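Long-range contacts in LRR receptor-like serine/threonine-protein kinase RGI3 (Arabidopsis thaliana, PDB 5HZ0), which acts as a cell-surface receptor for RGF peptide hormones, which maintain the root stem cell niche, and pairs with SERK co-receptors once a peptide is bound: residues D452-S457 with F473-D478; R404-R409 with F426-E431; F117-S122 with G141-L146; G148-E153 with T168-K173. The protein carries 5 engineered substitutions. All coordinates share one frame; numbering follows the deposited sequence.

Interaction 1. Residues D452-S457 with F473-D478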
# COMPACT_ATOMS: atom_id res chain seq x y z
N ASP A 452 -9.60 -12.36 16.29
CA ASP A 452 -8.99 -13.65 16.02
C ASP A 452 -8.23 -14.13 17.26
O ASP A 452 -7.14 -13.63 17.57
CB ASP A 452 -7.99 -13.47 14.87
CG ASP A 452 -7.61 -14.78 14.19
OD1 ASP A 452 -7.82 -15.88 14.76
OD2 ASP A 452 -7.08 -14.68 13.07
N LEU A 453 -8.81 -15.09 17.98
CA LEU A 453 -8.17 -15.76 19.12
C LEU A 453 -7.63 -17.20 18.88
O LEU A 453 -7.27 -17.90 19.84
CB LEU A 453 -9.07 -15.70 20.36
CG LEU A 453 -9.54 -14.29 20.77
CD1 LEU A 453 -10.30 -14.30 22.11
CD2 LEU A 453 -8.38 -13.31 20.81
N HIS A 454 -7.64 -17.68 17.64
CA HIS A 454 -7.40 -19.11 17.38
C HIS A 454 -6.04 -19.68 17.83
O HIS A 454 -5.06 -18.96 17.90
CB HIS A 454 -7.72 -19.49 15.91
CG HIS A 454 -6.62 -19.18 14.94
ND1 HIS A 454 -6.68 -18.11 14.07
CD2 HIS A 454 -5.47 -19.83 14.65
CE1 HIS A 454 -5.60 -18.10 13.31
NE2 HIS A 454 -4.84 -19.13 13.65
N THR A 455 -6.02 -20.97 18.17
CA THR A 455 -4.79 -21.62 18.62
C THR A 455 -4.22 -21.00 19.90
O THR A 455 -3.15 -20.38 19.93
CB THR A 455 -3.74 -21.72 17.48
OG1 THR A 455 -4.33 -22.40 16.37
CG2 THR A 455 -2.49 -22.48 17.93
N ASN A 456 -4.97 -21.18 20.97
CA ASN A 456 -4.53 -20.86 22.31
C ASN A 456 -5.13 -21.91 23.22
O ASN A 456 -5.67 -22.91 22.76
CB ASN A 456 -5.02 -19.47 22.71
CG ASN A 456 -4.23 -18.37 22.04
OD1 ASN A 456 -3.09 -18.11 22.40
ND2 ASN A 456 -4.83 -17.73 21.03
N SER A 457 -4.98 -21.69 24.51
CA SER A 457 -5.58 -22.52 25.53
C SER A 457 -6.85 -21.94 26.14
O SER A 457 -7.16 -22.18 27.31
CB SER A 457 -4.55 -22.96 26.55
OG SER A 457 -3.63 -23.80 25.88
N PHE A 473 -15.84 -10.42 11.97
CA PHE A 473 -15.05 -11.64 11.93
C PHE A 473 -14.79 -12.20 13.34
O PHE A 473 -14.33 -11.48 14.22
CB PHE A 473 -13.74 -11.37 11.19
CG PHE A 473 -12.85 -12.59 11.02
CD1 PHE A 473 -12.02 -13.01 12.05
CD2 PHE A 473 -12.83 -13.30 9.82
CE1 PHE A 473 -11.20 -14.12 11.90
CE2 PHE A 473 -12.02 -14.40 9.67
CZ PHE A 473 -11.21 -14.81 10.71
N ILE A 474 -15.08 -13.49 13.53
CA ILE A 474 -14.75 -14.17 14.79
C ILE A 474 -14.04 -15.49 14.52
O ILE A 474 -14.59 -16.34 13.85
CB ILE A 474 -16.01 -14.47 15.62
CG1 ILE A 474 -16.65 -13.18 16.11
CG2 ILE A 474 -15.67 -15.37 16.81
CD1 ILE A 474 -17.88 -13.44 16.95
N ASP A 475 -12.82 -15.65 15.03
CA ASP A 475 -12.18 -16.96 14.99
C ASP A 475 -11.68 -17.36 16.37
O ASP A 475 -10.66 -16.86 16.84
CB ASP A 475 -11.00 -16.88 14.00
CG ASP A 475 -10.48 -18.26 13.60
OD1 ASP A 475 -10.85 -19.26 14.25
OD2 ASP A 475 -9.69 -18.33 12.62
N PHE A 476 -12.39 -18.29 17.01
CA PHE A 476 -12.01 -18.88 18.31
C PHE A 476 -11.47 -20.31 18.16
O PHE A 476 -11.33 -21.04 19.14
CB PHE A 476 -13.15 -18.81 19.33
CG PHE A 476 -13.60 -17.41 19.64
CD1 PHE A 476 -12.80 -16.31 19.36
CD2 PHE A 476 -14.83 -17.18 20.23
CE1 PHE A 476 -13.21 -15.03 19.64
CE2 PHE A 476 -15.25 -15.90 20.52
CZ PHE A 476 -14.44 -14.82 20.23
N SER A 477 -11.24 -20.73 16.93
CA SER A 477 -10.89 -22.12 16.68
C SER A 477 -9.62 -22.56 17.37
O SER A 477 -8.76 -21.76 17.69
CB SER A 477 -10.82 -22.42 15.17
OG SER A 477 -9.84 -21.63 14.54
N ASP A 478 -9.53 -23.86 17.62
CA ASP A 478 -8.38 -24.47 18.27
C ASP A 478 -8.16 -23.92 19.68
O ASP A 478 -7.14 -23.31 19.99
CB ASP A 478 -7.14 -24.26 17.38
CG ASP A 478 -6.03 -25.20 17.72
OD1 ASP A 478 -6.30 -26.18 18.44
OD2 ASP A 478 -4.90 -24.94 17.26
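Leu-453 and Thr-455 supply the main backbone bonds to the next turn: Leu-453 N gives its hydrogen to Asp-475 O (2.8 Å) and Thr-455 N to Ser-477 O (2.9 Å). Asn-456 N follows, donating to Asp-478 O at 3.2 Å. The parallel register Asp-452 with Asp-475, CA atoms 4.7 Å apart, thus carries on past the strand into the loop.

Among the side chains, Thr-455 OG1 donates to Asp-478 OD2 (2.8 Å), reaching it on the anti side of the carboxylate. Asp-452 and Asp-475 run alongside each other with carboxylate planes 14° apart. Their likely mutual repulsion is probably eased within each turn: His-454 ND1 donates to Asp-452 OD1 (2.6 Å) on the syn lone pair of that oxygen, while Asp-475 OD1 accepts from Ser-477 N, an Asx turn, and also from Ser-477 OG. Both aspartates turn CG anti to the backbone N (chi1 -161° and -165°), which keeps the two groups abreast.

On the buried side, Leu-453 CD1 touches Phe-476 CE1 (3.9 Å). Asn-456 ND2 grips Leu-453 O (2.7 Å) and its OD1 accepts from Leu-434 N of the preceding turn, the role of the consensus asparagine in a leucine-rich-repeat solenoid.

Interaction 2. Residues R404-R409 with F426-E431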
# COMPACT_ATOMS: atom_id res chain seq x y z
N ARG A 404 -1.93 -6.54 16.43
CA ARG A 404 -1.61 -7.92 16.07
C ARG A 404 -0.43 -8.45 16.87
O ARG A 404 0.72 -8.03 16.68
CB ARG A 404 -1.32 -8.01 14.58
CG ARG A 404 -2.45 -7.43 13.73
CD ARG A 404 -2.37 -7.95 12.33
NE ARG A 404 -2.56 -9.40 12.33
CZ ARG A 404 -2.47 -10.17 11.25
NH1 ARG A 404 -2.20 -9.63 10.06
NH2 ARG A 404 -2.66 -11.48 11.36
N LEU A 405 -0.76 -9.33 17.82
CA LEU A 405 0.21 -10.00 18.69
C LEU A 405 0.44 -11.47 18.33
O LEU A 405 1.13 -12.19 19.05
CB LEU A 405 -0.16 -9.84 20.16
CG LEU A 405 -0.31 -8.40 20.67
CD1 LEU A 405 -0.52 -8.39 22.17
CD2 LEU A 405 0.90 -7.58 20.30
N ASN A 406 -0.20 -11.92 17.25
CA ASN A 406 -0.24 -13.33 16.88
C ASN A 406 1.11 -13.96 16.53
O ASN A 406 2.01 -13.29 16.03
CB ASN A 406 -1.27 -13.55 15.76
CG ASN A 406 -1.01 -12.70 14.54
OD1 ASN A 406 -1.34 -11.52 14.51
ND2 ASN A 406 -0.42 -13.30 13.51
N GLY A 407 1.26 -15.26 16.81
CA GLY A 407 2.50 -15.94 16.51
C GLY A 407 3.63 -15.66 17.48
O GLY A 407 4.76 -15.33 17.09
N ASN A 408 3.30 -15.77 18.77
CA ASN A 408 4.26 -15.64 19.85
C ASN A 408 3.99 -16.69 20.94
O ASN A 408 3.25 -17.65 20.70
CB ASN A 408 4.22 -14.22 20.45
CG ASN A 408 4.81 -13.17 19.53
OD1 ASN A 408 6.03 -13.09 19.39
ND2 ASN A 408 3.96 -12.37 18.90
N ARG A 409 4.65 -16.55 22.08
CA ARG A 409 4.45 -17.41 23.27
C ARG A 409 3.62 -16.82 24.41
O ARG A 409 3.78 -17.25 25.56
CB ARG A 409 5.77 -18.02 23.79
CG ARG A 409 6.24 -19.23 22.98
CD ARG A 409 7.39 -19.97 23.66
NE ARG A 409 8.62 -19.19 23.75
CZ ARG A 409 9.24 -18.91 24.89
NH1 ARG A 409 8.73 -19.34 26.04
NH2 ARG A 409 10.36 -18.20 24.89
N PHE A 426 -9.48 -4.08 15.08
CA PHE A 426 -8.93 -5.30 14.56
C PHE A 426 -7.96 -5.81 15.60
O PHE A 426 -7.00 -5.11 15.95
CB PHE A 426 -8.19 -5.01 13.25
CG PHE A 426 -7.63 -6.23 12.59
CD1 PHE A 426 -6.51 -6.86 13.10
CD2 PHE A 426 -8.24 -6.76 11.45
CE1 PHE A 426 -5.99 -8.00 12.50
CE2 PHE A 426 -7.72 -7.90 10.83
CZ PHE A 426 -6.60 -8.51 11.36
N VAL A 427 -8.19 -7.02 16.07
CA VAL A 427 -7.34 -7.64 17.07
C VAL A 427 -7.02 -9.11 16.70
O VAL A 427 -7.92 -9.95 16.56
CB VAL A 427 -8.00 -7.49 18.47
CG1 VAL A 427 -9.36 -8.03 18.41
CG2 VAL A 427 -7.21 -8.19 19.52
N ASP A 428 -5.74 -9.41 16.52
CA ASP A 428 -5.29 -10.76 16.26
C ASP A 428 -4.29 -11.16 17.36
O ASP A 428 -3.17 -10.64 17.40
CB ASP A 428 -4.62 -10.82 14.88
CG ASP A 428 -4.33 -12.23 14.43
OD1 ASP A 428 -4.57 -13.14 15.24
OD2 ASP A 428 -3.85 -12.42 13.29
N ILE A 429 -4.74 -12.03 18.26
CA ILE A 429 -3.91 -12.71 19.29
C ILE A 429 -3.66 -14.22 19.06
O ILE A 429 -3.21 -14.96 19.95
CB ILE A 429 -4.30 -12.30 20.74
CG1 ILE A 429 -4.57 -10.78 20.81
CG2 ILE A 429 -3.20 -12.73 21.75
CD1 ILE A 429 -5.50 -10.41 21.99
N SER A 430 -4.01 -14.71 17.87
CA SER A 430 -3.96 -16.14 17.62
C SER A 430 -2.54 -16.70 17.78
O SER A 430 -1.57 -15.95 17.77
CB SER A 430 -4.49 -16.47 16.23
OG SER A 430 -3.81 -15.72 15.25
N GLU A 431 -2.45 -18.01 18.01
CA GLU A 431 -1.17 -18.71 18.12
C GLU A 431 -0.30 -18.18 19.24
O GLU A 431 0.79 -17.66 19.02
CB GLU A 431 -0.41 -18.69 16.79
CG GLU A 431 -1.09 -19.47 15.68
CD GLU A 431 -0.20 -19.63 14.47
OE1 GLU A 431 0.10 -20.78 14.08
OE2 GLU A 431 0.22 -18.60 13.91
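Arg-404 and Asp-428 stand side by side on one face of neighbouring coils of the leucine-rich-repeat solenoid, as the parallel pair at the end of two concave strands. The tight half of the contact gathers about the Asp-428 carboxylate. Arg-404 NH2 forms a salt bridge to OD2 of Asp-428, with guanidinium and carboxylate nearly coplanar, 17° apart. The amide of Asn-406 stacks on the same carboxylate at 10°, its OD1 coming close to OD2 of Asp-428 with no hydrogen bond between these two acceptors; that OD1 takes a weak bond from Arg-404 NE. A bend at chi3 (63°) of Arg-404 swings the guanidinium over to the aspartate, and its CD rests on CE1 of Phe-426 (3.6 Å). NH1 of Arg-404 makes a salt bridge to the backbone of the bound peptide, so Asp-428 is a second-shell partner of a peptide-recognition residue. With alanine replacing Asp-428, NH2 would probably lose its anionic partner, the guanidinium would be held less firmly in its orientation, and Ser-430 N and OG would lose their acceptor.

The solvent side is looser. Exposed Glu-431 reaches Gly-407 with little but its CB and backbone: Gly-407 N bonds to Ser-430 O (3.1 Å) and only weakly to Glu-431 O, and Asn-408 N donates to that same oxygen (3.2 Å). On the separate, buried flank, Leu-405 CB is only marginally in touch with Ile-429 CG2. Asp-428 OD1 closes an Asx turn, accepting from Ser-430 N at 3.1 Å and, through its syn lone pair, from Ser-430 OG at 2.7 Å.

Interaction 3. Residues F117-S122 with G141-L146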
# COMPACT_ATOMS: atom_id res chain seq x y z
N PHE A 117 4.73 19.28 -20.60
CA PHE A 117 4.27 18.14 -19.81
C PHE A 117 2.77 17.84 -19.96
O PHE A 117 2.01 18.68 -20.41
CB PHE A 117 4.67 18.28 -18.34
CG PHE A 117 3.96 19.40 -17.61
CD1 PHE A 117 2.74 19.18 -16.99
CD2 PHE A 117 4.53 20.66 -17.51
CE1 PHE A 117 2.09 20.21 -16.31
CE2 PHE A 117 3.88 21.68 -16.83
CZ PHE A 117 2.67 21.45 -16.23
N ASP A 118 2.38 16.62 -19.59
CA ASP A 118 0.98 16.17 -19.70
C ASP A 118 0.40 16.30 -21.12
O ASP A 118 -0.62 16.96 -21.35
CB ASP A 118 0.07 16.87 -18.68
CG ASP A 118 0.28 16.36 -17.26
OD1 ASP A 118 0.63 15.17 -17.10
OD2 ASP A 118 0.09 17.13 -16.31
N ASN A 119 1.08 15.67 -22.08
CA ASN A 119 0.59 15.66 -23.45
C ASN A 119 0.59 14.24 -24.00
O ASN A 119 0.74 13.27 -23.27
CB ASN A 119 1.42 16.58 -24.33
CG ASN A 119 0.96 18.01 -24.26
OD1 ASN A 119 -0.24 18.28 -24.28
ND2 ASN A 119 1.90 18.94 -24.15
N LYS A 120 0.34 14.14 -25.30
CA LYS A 120 0.50 12.88 -26.04
C LYS A 120 1.79 12.75 -26.85
O LYS A 120 1.85 11.92 -27.76
CB LYS A 120 -0.74 12.56 -26.86
CG LYS A 120 -1.89 12.06 -26.00
CD LYS A 120 -3.17 12.11 -26.80
CE LYS A 120 -4.03 10.88 -26.56
NZ LYS A 120 -5.19 10.90 -27.50
N LEU A 121 2.76 13.64 -26.62
CA LEU A 121 4.01 13.68 -27.40
C LEU A 121 4.78 12.36 -27.46
O LEU A 121 4.76 11.56 -26.53
CB LEU A 121 4.95 14.77 -26.87
CG LEU A 121 4.42 16.20 -26.77
CD1 LEU A 121 5.49 17.11 -26.17
CD2 LEU A 121 3.96 16.71 -28.13
N SER A 122 5.47 12.15 -28.58
CA SER A 122 6.26 10.93 -28.80
C SER A 122 7.64 11.28 -29.36
O SER A 122 8.00 12.45 -29.46
CB SER A 122 5.52 9.96 -29.73
OG SER A 122 4.91 10.63 -30.83
N GLY A 141 7.57 15.75 -18.80
CA GLY A 141 7.00 14.54 -18.24
C GLY A 141 5.53 14.31 -18.52
O GLY A 141 4.83 15.17 -19.04
N GLY A 142 5.03 13.13 -18.18
CA GLY A 142 3.66 12.78 -18.52
C GLY A 142 3.37 12.79 -20.02
O GLY A 142 2.30 13.24 -20.45
N ASN A 143 4.36 12.36 -20.80
CA ASN A 143 4.16 11.92 -22.18
C ASN A 143 4.63 10.47 -22.25
O ASN A 143 5.84 10.21 -22.22
CB ASN A 143 5.00 12.75 -23.15
CG ASN A 143 4.56 14.20 -23.20
OD1 ASN A 143 3.56 14.53 -23.82
ND2 ASN A 143 5.32 15.09 -22.55
N LYS A 144 3.70 9.52 -22.39
CA LYS A 144 4.06 8.11 -22.23
C LYS A 144 5.01 7.61 -23.31
O LYS A 144 5.89 6.79 -23.04
CB LYS A 144 2.83 7.20 -22.12
CG LYS A 144 3.18 5.81 -21.58
CD LYS A 144 1.95 4.93 -21.35
CE LYS A 144 1.17 4.71 -22.64
NZ LYS A 144 0.06 3.71 -22.51
N ASN A 145 4.86 8.13 -24.52
CA ASN A 145 5.70 7.69 -25.63
C ASN A 145 6.90 8.54 -25.97
O ASN A 145 7.55 8.30 -26.99
CB ASN A 145 4.86 7.41 -26.86
CG ASN A 145 3.93 6.26 -26.64
OD1 ASN A 145 4.37 5.19 -26.21
ND2 ASN A 145 2.64 6.48 -26.85
N LEU A 146 7.18 9.57 -25.18
CA LEU A 146 8.46 10.26 -25.30
C LEU A 146 9.50 9.21 -24.94
O LEU A 146 9.46 8.64 -23.85
CB LEU A 146 8.52 11.45 -24.33
CG LEU A 146 9.34 12.66 -24.74
CD1 LEU A 146 10.82 12.33 -24.74
CD2 LEU A 146 8.90 13.15 -26.12
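Asp-118 N donates to Gly-141 O at 2.9 Å with an N-H...O angle of 156°, a well-formed bond. Two weaker ones follow along the chain: Asn-119 N to Gly-142 O (3.2 Å) and Leu-121 N to the side-chain OD1 of Asn-143 (3.0 Å). CG of Asn-143 lies beside its backbone N, anti to the carbonyl carbon (chi1 -65°), and the side chain runs alongside Leu-121, pointing the same way. Its ND2 has its stronger partner in Ala-140 O, so one buried amide ties its own turn together and catches the preceding one. Were Asn-143 an alanine, the loss of the amide is likely to deprive Leu-121 N and Ala-140 O of these partners and open a gap beside the leucine. Gly-142, with phi 61°, adopts a conformation that favours glycine.

The peptide is met at the Phe-117 end. OD1 of Asp-118 accepts from the backbone of the bound peptide, and Gly-141 N bonds to a modified side chain of it, on which Phe-117 also packs; all three belong to the peptide-recognition motifs.

Outward from these bonds the contact becomes van der Waals. Leu-121 CB lies 4.3 Å from Leu-146 CD2, and Ser-122 CB meets Asn-145 CB at 3.9 Å. The contact therefore spans two layers of the solenoid: it starts just beyond concave strands 113-115 and 137-139, and at its other end the type I turn Asn-143 to Leu-146 leads into strand 145-147, which pairs only loosely with strand 122-123.

Interaction 4. Residues G148-E153 with T168-K173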
# COMPACT_ATOMS: atom_id res chain seq x y z
N GLY A 148 13.61 7.16 -26.04
CA GLY A 148 14.98 7.39 -26.41
C GLY A 148 15.80 7.70 -25.19
O GLY A 148 15.27 7.84 -24.10
N GLU A 149 17.11 7.78 -25.38
CA GLU A 149 18.00 8.19 -24.31
C GLU A 149 17.99 9.71 -24.16
O GLU A 149 17.76 10.43 -25.12
CB GLU A 149 19.43 7.69 -24.58
CG GLU A 149 19.67 6.24 -24.22
CD GLU A 149 21.15 5.88 -24.15
OE1 GLU A 149 21.52 4.96 -23.38
OE2 GLU A 149 21.94 6.51 -24.87
N LEU A 150 18.23 10.20 -22.95
CA LEU A 150 18.38 11.63 -22.75
C LEU A 150 19.63 12.04 -23.53
O LEU A 150 20.71 11.50 -23.30
CB LEU A 150 18.53 11.96 -21.26
CG LEU A 150 18.70 13.42 -20.86
CD1 LEU A 150 17.45 14.25 -21.16
CD2 LEU A 150 19.08 13.53 -19.38
N PRO A 151 19.48 12.99 -24.46
CA PRO A 151 20.62 13.32 -25.33
C PRO A 151 21.78 13.94 -24.57
O PRO A 151 21.60 14.72 -23.64
CB PRO A 151 20.03 14.32 -26.33
CG PRO A 151 18.85 14.91 -25.63
CD PRO A 151 18.29 13.82 -24.76
N TRP A 152 22.97 13.56 -24.99
CA TRP A 152 24.22 14.05 -24.45
C TRP A 152 24.23 15.59 -24.38
O TRP A 152 24.68 16.21 -23.39
CB TRP A 152 25.35 13.54 -25.35
CG TRP A 152 26.68 13.91 -24.89
CD1 TRP A 152 27.43 14.96 -25.32
CD2 TRP A 152 27.44 13.24 -23.88
NE1 TRP A 152 28.62 14.99 -24.64
CE2 TRP A 152 28.66 13.94 -23.75
CE3 TRP A 152 27.22 12.12 -23.07
CZ2 TRP A 152 29.64 13.56 -22.85
CZ3 TRP A 152 28.21 11.75 -22.18
CH2 TRP A 152 29.40 12.46 -22.07
N GLU A 153 23.68 16.21 -25.42
CA GLU A 153 23.70 17.66 -25.55
C GLU A 153 23.01 18.40 -24.40
O GLU A 153 23.13 19.62 -24.28
CB GLU A 153 23.11 18.08 -26.89
CG GLU A 153 24.00 17.75 -28.09
CD GLU A 153 23.99 16.28 -28.50
OE1 GLU A 153 23.22 15.47 -27.93
OE2 GLU A 153 24.78 15.94 -29.40
N THR A 168 7.67 9.04 -18.57
CA THR A 168 7.93 8.95 -19.98
C THR A 168 8.55 7.58 -20.25
O THR A 168 8.76 6.78 -19.34
CB THR A 168 8.92 10.04 -20.44
OG1 THR A 168 10.15 9.90 -19.73
CG2 THR A 168 8.34 11.42 -20.18
N SER A 169 8.83 7.32 -21.51
CA SER A 169 9.50 6.09 -21.89
C SER A 169 11.02 6.26 -22.05
O SER A 169 11.68 5.43 -22.67
CB SER A 169 8.83 5.44 -23.09
OG SER A 169 7.52 5.05 -22.72
N LEU A 170 11.54 7.38 -21.56
CA LEU A 170 12.98 7.63 -21.60
C LEU A 170 13.75 6.45 -21.04
O LEU A 170 13.46 5.96 -19.95
CB LEU A 170 13.33 8.88 -20.80
CG LEU A 170 14.26 9.82 -21.56
CD1 LEU A 170 13.48 10.66 -22.55
CD2 LEU A 170 15.02 10.66 -20.60
N SER A 171 14.74 6.01 -21.81
CA SER A 171 15.46 4.78 -21.50
C SER A 171 16.95 5.00 -21.51
O SER A 171 17.41 6.11 -21.73
CB SER A 171 15.12 3.70 -22.52
OG SER A 171 15.55 4.08 -23.83
N GLY A 172 17.71 3.94 -21.29
CA GLY A 172 19.16 4.03 -21.25
C GLY A 172 19.73 4.68 -20.01
O GLY A 172 19.01 4.99 -19.06
N LYS A 173 21.04 4.88 -20.00
CA LYS A 173 21.71 5.51 -18.87
C LYS A 173 21.72 7.04 -19.02
O LYS A 173 21.82 7.56 -20.13
CB LYS A 173 23.14 4.98 -18.71
CG LYS A 173 24.04 5.28 -19.90
CD LYS A 173 25.47 4.82 -19.64
CE LYS A 173 25.78 3.55 -20.38
NZ LYS A 173 24.91 2.43 -19.92
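Glu-149 reaches along the edge of the next repeat from CB to OE1. Its CB lies 3.8 Å from Ser-171 O, and CG, held beside the backbone N (chi1 -81°), comes to 3.4 Å from the same oxygen. Beyond CG the chain runs extended, carrying CD past Gly-172 CA at 4.0 Å and OE1 to 3.3 Å from that carbon. At the tip, OE1 accepts a weak bond from Lys-173 N (3.4 Å). The ammonium of Lys-173 is not in contact, NZ standing 5.5 Å from OE1, so any attraction is at longer range.

The stronger bond is between backbones: Ser-171 N gives its hydrogen to Gly-148 O at 3.0 Å, with an N-H...O angle of 169°. Gly-148 has phi 94°, part of a conformation that calls for glycine. On the inner side, CD2 of Leu-170 packs against Leu-150 CB at 3.8 Å.

Gly-148, Leu-150 and Pro-151 fit the L-x-G-x-(I/L)-P signature of plant leucine-rich repeats. The chain turns a corner at Gly-148 after strand 145-147, and strand 169-172, weakly bonded here, has strand 193-194 as its parallel partner on the following repeat, with Trp-152 packing on Pro-175 farther along.

How the interactions relate
This chain is the extracellular leucine-rich-repeat part of a longer receptor kinase, and the four contacts form two pairs along its solenoid. Interactions 1 and 2, centres 10 Å apart, lie on consecutive strands of the same concave surface: Asp-452 N lies 2.9 Å from Val-427 O and His-454 O 2.8 Å from Glu-431 N, both probable hydrogen bonds. Interactions 3 and 4, centres 14 Å apart, join where Leu-146 O comes to 2.8 Å from Ser-169 N. The pairs lie on opposite sides of the chain's centre, interactions 2 and 3 about 35 Å apart at their nearest atoms. Both touch the one bound peptide, interaction 2 through Arg-404, interaction 3 through Phe-117, Asp-118 and Gly-141.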